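Local coordinates for protein oxidoreductase (PDB 3KA7) that binds flavin-adenine dinucleotide and is probably an oxidoreductase of the flavin-containing amine oxidoreductase family, at residues Gly37-Ser51 / Leu365-Arg378. Sequence-based numbering, arbitrary orientation.
Sequences GRFTNLSYKGFQLSS and LLIQSYHDEWPVNR. With FAD (flavin-adenine dinucleotide), chain B.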
loop_
_atom_site.group_PDB
_atom_site.type_symbol
_atom_site.label_atom_id
_atom_site.label_comp_id
_atom_site.label_asym_id
_atom_site.label_seq_id
_atom_site.Cartn_x
_atom_site.Cartn_y
_atom_site.Cartn_z
ATOM N N GLY A 37 11.105 -6.405 0.893
ATOM C CA GLY A 37 10.942 -5.018 1.323
ATOM C C GLY A 37 9.796 -4.906 2.321
ATOM O O GLY A 37 9.732 -5.667 3.289
ATOM N N ARG A 38 8.894 -3.958 2.084
ATOM C CA ARG A 38 7.765 -3.734 2.990
ATOM C C ARG A 38 6.572 -4.655 2.710
ATOM O O ARG A 38 5.458 -4.384 3.155
ATOM C CB ARG A 38 7.351 -2.258 2.964
ATOM C CG ARG A 38 8.401 -1.342 3.621
ATOM C CD ARG A 38 8.114 0.153 3.361
ATOM N NE ARG A 38 8.458 0.487 1.983
ATOM C CZ ARG A 38 7.705 1.219 1.179
ATOM N NH1 ARG A 38 6.544 1.710 1.607
ATOM N NH2 ARG A 38 8.096 1.433 -0.067
ATOM N N PHE A 39 6.819 -5.751 1.999
ATOM C CA PHE A 39 5.753 -6.691 1.652
ATOM C C PHE A 39 6.185 -8.139 1.872
ATOM O O PHE A 39 6.096 -8.970 0.959
ATOM C CB PHE A 39 5.342 -6.511 0.188
ATOM C CG PHE A 39 3.939 -7.008 -0.131
ATOM C CD1 PHE A 39 2.841 -6.193 0.069
ATOM C CD2 PHE A 39 3.733 -8.273 -0.662
ATOM C CE1 PHE A 39 1.555 -6.635 -0.236
ATOM C CE2 PHE A 39 2.459 -8.725 -0.966
ATOM C CZ PHE A 39 1.367 -7.912 -0.753
ATOM N N THR A 40 6.662 -8.447 3.067
ATOM C CA THR A 40 6.986 -9.839 3.370
ATOM C C THR A 40 6.698 -10.129 4.842
ATOM O O THR A 40 6.199 -9.268 5.561
ATOM C CB THR A 40 8.428 -10.180 3.002
ATOM O OG1 THR A 40 8.602 -11.611 3.019
ATOM C CG2 THR A 40 9.374 -9.517 3.968
ATOM N N ASN A 41 6.986 -11.346 5.285
ATOM C CA ASN A 41 6.584 -11.741 6.637
ATOM C C ASN A 41 7.696 -11.499 7.644
ATOM O O ASN A 41 8.872 -11.481 7.288
ATOM C CB ASN A 41 6.174 -13.220 6.680
ATOM C CG ASN A 41 4.890 -13.501 5.923
ATOM O OD1 ASN A 41 4.430 -12.688 5.114
ATOM N ND2 ASN A 41 4.305 -14.667 6.176
ATOM N N LEU A 42 7.316 -11.313 8.900
ATOM C CA LEU A 42 8.270 -11.227 9.989
ATOM C C LEU A 42 7.802 -12.195 11.060
ATOM O O LEU A 42 6.705 -12.040 11.591
ATOM C CB LEU A 42 8.320 -9.813 10.557
ATOM C CG LEU A 42 8.762 -9.739 12.020
ATOM C CD1 LEU A 42 10.228 -10.098 12.136
ATOM C CD2 LEU A 42 8.501 -8.357 12.599
ATOM N N SER A 43 8.610 -13.217 11.334
ATOM C CA SER A 43 8.285 -14.189 12.378
ATOM C C SER A 43 8.470 -13.525 13.743
ATOM O O SER A 43 9.558 -13.049 14.063
ATOM C CB SER A 43 9.185 -15.426 12.268
ATOM O OG SER A 43 9.031 -16.078 11.016
ATOM N N TYR A 44 7.409 -13.480 14.542
ATOM C CA TYR A 44 7.453 -12.800 15.834
ATOM C C TYR A 44 6.574 -13.515 16.857
ATOM O O TYR A 44 5.350 -13.503 16.755
ATOM C CB TYR A 44 7.017 -11.340 15.703
ATOM C CG TYR A 44 7.336 -10.495 16.915
ATOM C CD1 TYR A 44 8.614 -9.961 17.099
ATOM C CD2 TYR A 44 6.362 -10.213 17.867
ATOM C CE1 TYR A 44 8.904 -9.177 18.211
ATOM C CE2 TYR A 44 6.648 -9.431 18.976
ATOM C CZ TYR A 44 7.920 -8.922 19.143
ATOM O OH TYR A 44 8.204 -8.148 20.244
ATOM N N LYS A 45 7.217 -14.141 17.837
ATOM C CA LYS A 45 6.503 -14.832 18.909
ATOM C C LYS A 45 5.435 -15.820 18.422
ATOM O O LYS A 45 4.353 -15.917 18.999
ATOM C CB LYS A 45 5.926 -13.814 19.897
ATOM C CG LYS A 45 7.024 -13.034 20.606
ATOM C CD LYS A 45 6.495 -12.131 21.697
ATOM C CE LYS A 45 7.663 -11.462 22.423
ATOM N NZ LYS A 45 7.209 -10.433 23.383
ATOM N N GLY A 46 5.748 -16.551 17.359
ATOM C CA GLY A 46 4.846 -17.568 16.842
ATOM C C GLY A 46 3.825 -17.031 15.854
ATOM O O GLY A 46 3.012 -17.786 15.338
ATOM N N PHE A 47 3.876 -15.723 15.598
ATOM C CA PHE A 47 2.986 -15.070 14.635
ATOM C C PHE A 47 3.747 -14.724 13.363
ATOM O O PHE A 47 4.944 -14.425 13.412
ATOM C CB PHE A 47 2.434 -13.769 15.219
ATOM C CG PHE A 47 1.394 -13.967 16.283
ATOM C CD1 PHE A 47 0.044 -13.896 15.965
ATOM C CD2 PHE A 47 1.759 -14.212 17.597
ATOM C CE1 PHE A 47 -0.932 -14.068 16.941
ATOM C CE2 PHE A 47 0.790 -14.383 18.578
ATOM C CZ PHE A 47 -0.554 -14.314 18.250
ATOM N N GLN A 48 3.050 -14.749 12.229
ATOM C CA GLN A 48 3.606 -14.225 10.990
ATOM C C GLN A 48 3.138 -12.781 10.824
ATOM O O GLN A 48 2.104 -12.528 10.217
ATOM C CB GLN A 48 3.155 -15.059 9.787
ATOM C CG GLN A 48 3.803 -16.438 9.698
ATOM C CD GLN A 48 5.314 -16.365 9.549
ATOM O OE1 GLN A 48 6.060 -16.816 10.430
ATOM N NE2 GLN A 48 5.775 -15.792 8.440
ATOM N N LEU A 49 3.882 -11.853 11.417
ATOM C CA LEU A 49 3.615 -10.435 11.221
ATOM C C LEU A 49 4.191 -10.063 9.854
ATOM O O LEU A 49 4.559 -10.937 9.068
ATOM C CB LEU A 49 4.255 -9.609 12.350
ATOM C CG LEU A 49 3.852 -9.994 13.785
ATOM C CD1 LEU A 49 4.417 -9.001 14.834
ATOM C CD2 LEU A 49 2.326 -10.105 13.894
ATOM N N SER A 50 4.269 -8.776 9.555
ATOM C CA SER A 50 4.800 -8.376 8.261
ATOM C C SER A 50 5.763 -7.219 8.397
ATOM O O SER A 50 5.806 -6.539 9.428
ATOM C CB SER A 50 3.683 -7.977 7.300
ATOM O OG SER A 50 3.262 -6.648 7.544
ATOM N N SER A 51 6.543 -7.014 7.344
ATOM C CA SER A 51 7.470 -5.891 7.262
ATOM C C SER A 51 6.773 -4.590 6.848
ATOM O O SER A 51 7.419 -3.553 6.675
ATOM C CB SER A 51 8.545 -6.214 6.238
ATOM O OG SER A 51 7.931 -6.567 5.017
ATOM N N LEU A 365 0.878 -7.062 20.703
ATOM C CA LEU A 365 2.012 -7.895 20.352
ATOM C C LEU A 365 3.212 -7.062 19.917
ATOM O O LEU A 365 4.330 -7.270 20.387
ATOM C CB LEU A 365 1.604 -8.887 19.249
ATOM C CG LEU A 365 2.578 -9.950 18.738
ATOM C CD1 LEU A 365 3.050 -10.899 19.848
ATOM C CD2 LEU A 365 1.959 -10.727 17.568
ATOM N N LEU A 366 2.983 -6.122 19.000
ATOM C CA LEU A 366 4.071 -5.301 18.474
ATOM C C LEU A 366 3.467 -4.049 17.862
ATOM O O LEU A 366 2.407 -4.112 17.239
ATOM C CB LEU A 366 4.862 -6.066 17.411
ATOM C CG LEU A 366 6.155 -5.415 16.898
ATOM C CD1 LEU A 366 7.171 -5.267 18.029
ATOM C CD2 LEU A 366 6.742 -6.204 15.733
ATOM N N ILE A 367 4.140 -2.916 18.044
ATOM C CA ILE A 367 3.729 -1.677 17.391
ATOM C C ILE A 367 4.860 -1.282 16.459
ATOM O O ILE A 367 6.023 -1.276 16.866
ATOM C CB ILE A 367 3.486 -0.582 18.439
ATOM C CG1 ILE A 367 2.396 -1.037 19.416
ATOM C CG2 ILE A 367 3.130 0.778 17.781
ATOM C CD1 ILE A 367 2.206 -0.077 20.583
ATOM N N GLN A 368 4.528 -1.013 15.198
ATOM C CA GLN A 368 5.524 -0.663 14.182
ATOM C C GLN A 368 5.152 0.660 13.511
ATOM O O GLN A 368 4.021 0.817 13.056
ATOM C CB GLN A 368 5.593 -1.783 13.133
ATOM C CG GLN A 368 5.972 -3.166 13.734
ATOM C CD GLN A 368 5.676 -4.343 12.812
ATOM O OE1 GLN A 368 6.585 -4.912 12.200
ATOM N NE2 GLN A 368 4.407 -4.717 12.713
ATOM N N SER A 369 6.100 1.603 13.457
ATOM C CA SER A 369 5.835 2.919 12.873
ATOM C C SER A 369 6.546 3.073 11.533
ATOM O O SER A 369 7.676 2.588 11.363
ATOM C CB SER A 369 6.282 4.043 13.806
ATOM O OG SER A 369 5.570 4.005 15.038
ATOM N N TYR A 370 5.893 3.750 10.595
ATOM C CA TYR A 370 6.424 3.891 9.240
ATOM C C TYR A 370 6.356 5.327 8.769
ATOM O O TYR A 370 5.323 5.983 8.865
ATOM C CB TYR A 370 5.626 3.014 8.270
ATOM C CG TYR A 370 5.709 1.556 8.632
ATOM C CD1 TYR A 370 6.633 0.722 8.009
ATOM C CD2 TYR A 370 4.878 1.015 9.594
ATOM C CE1 TYR A 370 6.739 -0.624 8.352
ATOM C CE2 TYR A 370 4.969 -0.331 9.940
ATOM C CZ TYR A 370 5.896 -1.139 9.310
ATOM O OH TYR A 370 5.983 -2.465 9.648
ATOM N N HIS A 371 7.459 5.818 8.248
ATOM C CA HIS A 371 7.496 7.191 7.819
ATOM C C HIS A 371 8.804 7.403 7.089
ATOM O O HIS A 371 9.680 6.531 7.103
ATOM C CB HIS A 371 7.406 8.126 9.037
ATOM C CG HIS A 371 8.498 7.924 10.043
ATOM N ND1 HIS A 371 8.394 7.031 11.088
ATOM C CD2 HIS A 371 9.706 8.524 10.179
ATOM C CE1 HIS A 371 9.505 7.066 11.806
ATOM N NE2 HIS A 371 10.315 7.965 11.278
ATOM N N ASP A 372 8.902 8.543 6.413
ATOM C CA ASP A 372 10.154 8.988 5.801
ATOM C C ASP A 372 10.796 7.932 4.891
ATOM O O ASP A 372 10.205 7.570 3.867
ATOM C CB ASP A 372 11.095 9.541 6.884
ATOM C CG ASP A 372 10.563 10.835 7.482
ATOM O OD1 ASP A 372 10.440 11.816 6.715
ATOM O OD2 ASP A 372 10.233 10.868 8.695
ATOM N N GLU A 373 11.986 7.442 5.238
ATOM C CA GLU A 373 12.701 6.545 4.330
ATOM C C GLU A 373 12.175 5.105 4.309
ATOM O O GLU A 373 12.601 4.298 3.482
ATOM C CB GLU A 373 14.213 6.517 4.624
ATOM C CG GLU A 373 14.903 7.856 4.482
ATOM C CD GLU A 373 16.396 7.789 4.797
ATOM O OE1 GLU A 373 16.821 6.950 5.618
ATOM O OE2 GLU A 373 17.143 8.591 4.218
ATOM N N TRP A 374 11.276 4.776 5.229
ATOM C CA TRP A 374 10.647 3.456 5.261
ATOM C C TRP A 374 9.186 3.709 5.614
ATOM O O TRP A 374 8.740 3.442 6.736
ATOM C CB TRP A 374 11.329 2.575 6.320
ATOM C CG TRP A 374 11.121 1.072 6.223
ATOM C CD1 TRP A 374 10.467 0.284 7.120
ATOM C CD2 TRP A 374 11.627 0.183 5.209
ATOM N NE1 TRP A 374 10.516 -1.035 6.728
ATOM C CE2 TRP A 374 11.219 -1.122 5.556
ATOM C CE3 TRP A 374 12.365 0.368 4.041
ATOM C CZ2 TRP A 374 11.536 -2.242 4.778
ATOM C CZ3 TRP A 374 12.680 -0.749 3.263
ATOM C CH2 TRP A 374 12.260 -2.031 3.636
ATOM N N PRO A 375 8.442 4.277 4.659
ATOM C CA PRO A 375 7.120 4.848 4.917
ATOM C C PRO A 375 5.994 3.885 4.587
ATOM O O PRO A 375 6.237 2.730 4.253
ATOM C CB PRO A 375 7.065 5.996 3.914
ATOM C CG PRO A 375 7.807 5.417 2.708
ATOM C CD PRO A 375 8.894 4.533 3.281
ATOM N N VAL A 376 4.763 4.370 4.684
ATOM C CA VAL A 376 3.651 3.632 4.109
ATOM C C VAL A 376 3.760 3.619 2.584
ATOM O O VAL A 376 3.799 2.546 1.996
ATOM C CB VAL A 376 2.293 4.156 4.563
ATOM C CG1 VAL A 376 1.193 3.426 3.806
ATOM C CG2 VAL A 376 2.136 3.953 6.080
ATOM N N ASN A 377 3.808 4.800 1.950
ATOM C CA ASN A 377 4.154 4.924 0.514
ATOM C C ASN A 377 5.233 5.982 0.349
ATOM O O ASN A 377 5.209 6.971 1.055
ATOM C CB ASN A 377 2.960 5.413 -0.313
ATOM C CG ASN A 377 1.893 4.347 -0.524
ATOM O OD1 ASN A 377 2.120 3.143 -0.326
ATOM N ND2 ASN A 377 0.717 4.792 -0.940
ATOM N N ARG A 378 6.151 5.795 -0.592
ATOM C CA ARG A 378 7.195 6.804 -0.850
ATOM C C ARG A 378 6.651 8.080 -1.489
ATOM O O ARG A 378 7.243 9.162 -1.349
ATOM C CB ARG A 378 8.327 6.180 -1.687
ATOM C CG ARG A 378 9.027 5.062 -0.936
ATOM C CD ARG A 378 10.426 4.772 -1.492
ATOM N NE ARG A 378 11.192 3.976 -0.532
ATOM C CZ ARG A 378 11.087 2.673 -0.474
ATOM N NH1 ARG A 378 10.257 2.101 -1.329
ATOM N NH2 ARG A 378 11.767 1.944 0.413
HETATM P PA FAD B . 10.011 -1.603 -1.103
HETATM O O1A FAD B . 10.228 -0.150 -0.769
HETATM O O2A FAD B . 9.164 -2.398 -0.138
HETATM O O5B FAD B . 11.435 -2.326 -1.256
HETATM C C5B FAD B . 12.587 -1.559 -1.585
HETATM C C4B FAD B . 13.756 -2.526 -1.379
HETATM O O4B FAD B . 14.984 -1.939 -1.763
HETATM C C3B FAD B . 13.881 -2.925 0.094
HETATM O O3B FAD B . 13.853 -4.338 0.226
HETATM C C2B FAD B . 15.234 -2.348 0.514
HETATM O O2B FAD B . 15.897 -3.134 1.486
HETATM C C1B FAD B . 15.986 -2.284 -0.810
HETATM N N9A FAD B . 17.032 -1.255 -0.884
HETATM C C8A FAD B . 17.010 0.053 -0.443
HETATM N N7A FAD B . 18.191 0.638 -0.796
HETATM C C5A FAD B . 18.940 -0.292 -1.449
HETATM C C6A FAD B . 20.213 -0.260 -1.998
HETATM N N6A FAD B . 20.890 0.883 -2.050
HETATM N N1A FAD B . 20.711 -1.394 -2.606
HETATM C C2A FAD B . 19.970 -2.558 -2.664
HETATM N N3A FAD B . 18.707 -2.592 -2.112
HETATM C C4A FAD B . 18.220 -1.473 -1.514
HETATM N N1 FAD B . -0.067 -2.377 0.560
HETATM C C2 FAD B . -1.137 -3.170 0.185
HETATM O O2 FAD B . -1.339 -3.403 -1.015
HETATM N N3 FAD B . -1.986 -3.671 1.159
HETATM C C4 FAD B . -1.775 -3.386 2.497
HETATM O O4 FAD B . -2.525 -3.828 3.368
HETATM C C4X FAD B . -0.706 -2.587 2.875
HETATM N N5 FAD B . -0.501 -2.281 4.213
HETATM C C5X FAD B . 0.579 -1.494 4.573
HETATM C C6 FAD B . 0.810 -1.191 5.915
HETATM C C7 FAD B . 1.905 -0.418 6.283
HETATM C C7M FAD B . 2.126 -0.104 7.742
HETATM C C8 FAD B . 2.761 0.053 5.297
HETATM C C8M FAD B . 3.951 0.898 5.652
HETATM C C9 FAD B . 2.531 -0.237 3.955
HETATM C C9A FAD B . 1.439 -1.019 3.590
HETATM N N10 FAD B . 1.207 -1.311 2.252
HETATM C C10 FAD B . 0.146 -2.095 1.894
HETATM C "C1'" FAD B . 2.060 -0.735 1.170
HETATM C "C2'" FAD B . 3.075 -1.794 0.724
HETATM O "O2'" FAD B . 3.661 -2.402 1.871
HETATM C "C3'" FAD B . 4.143 -1.127 -0.137
HETATM O "O3'" FAD B . 3.513 -0.283 -1.094
HETATM C "C4'" FAD B . 5.064 -2.078 -0.897
HETATM O "O4'" FAD B . 5.577 -3.100 -0.067
HETATM C "C5'" FAD B . 6.235 -1.242 -1.402
HETATM O "O5'" FAD B . 6.927 -2.021 -2.347
HETATM P P FAD B . 8.051 -1.363 -3.255
HETATM O O1P FAD B . 8.013 -2.008 -4.618
HETATM O O2P FAD B . 7.971 0.150 -3.261
HETATM O O3P FAD B . 9.463 -1.785 -2.607
HETATM O O HOH W 1 6.601 -6.818 21.827
HETATM O O HOH W 2 4.924 -8.781 22.501
HETATM O O HOH W 3 9.749 -3.440 7.840
#
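The FAD phosphate oxygen O1A is gripped by two arginines, one from each segment: NH2 of Arg-38 donates to it at 2.7 Å with an N-H...O angle of 161°, and the guanidinium of Arg-378 reaches the same oxygen. The two guanidiniums stand nearly perpendicular, and their positive charges are gathered round the pyrophosphate, probably offsetting its negative charge. NH1 of Arg-38 turns to the backbone, donating to Pro-375 O (2.9 Å) from above the carbonyl plane, and also forms a salt bridge with Asp-399; arginine suits this place because one flat group serves phosphate, carbonyl and carboxylate at once. The Arg-38 chain bends at chi3 (-75°), which brings its guanidinium between FAD C5' over one face and Pro-375 CD over the other, while its aliphatic CG lies over the face of the Trp-374 indole, 3.7 Å from the centroid of the six-membered ring, a CH-pi contact. Gly-37 has positive phi, and a CB there would run into FAD O2A. Here a loop of the dinucleotide-binding part meets the chain that follows strand 362-370, from Trp-374 to Arg-378. Tyr-370 lays a ring face on the flavin methyls, C7M being 3.5 Å from its CD2. Farther out, the beta hairpin 41-50 packs apolar side chains on the strand: Leu-365 CD2 sits over the Phe-47 ring, and Leu-366 CD2 lies 4.3 Å from the Tyr-44 ring centroid, almost on its normal.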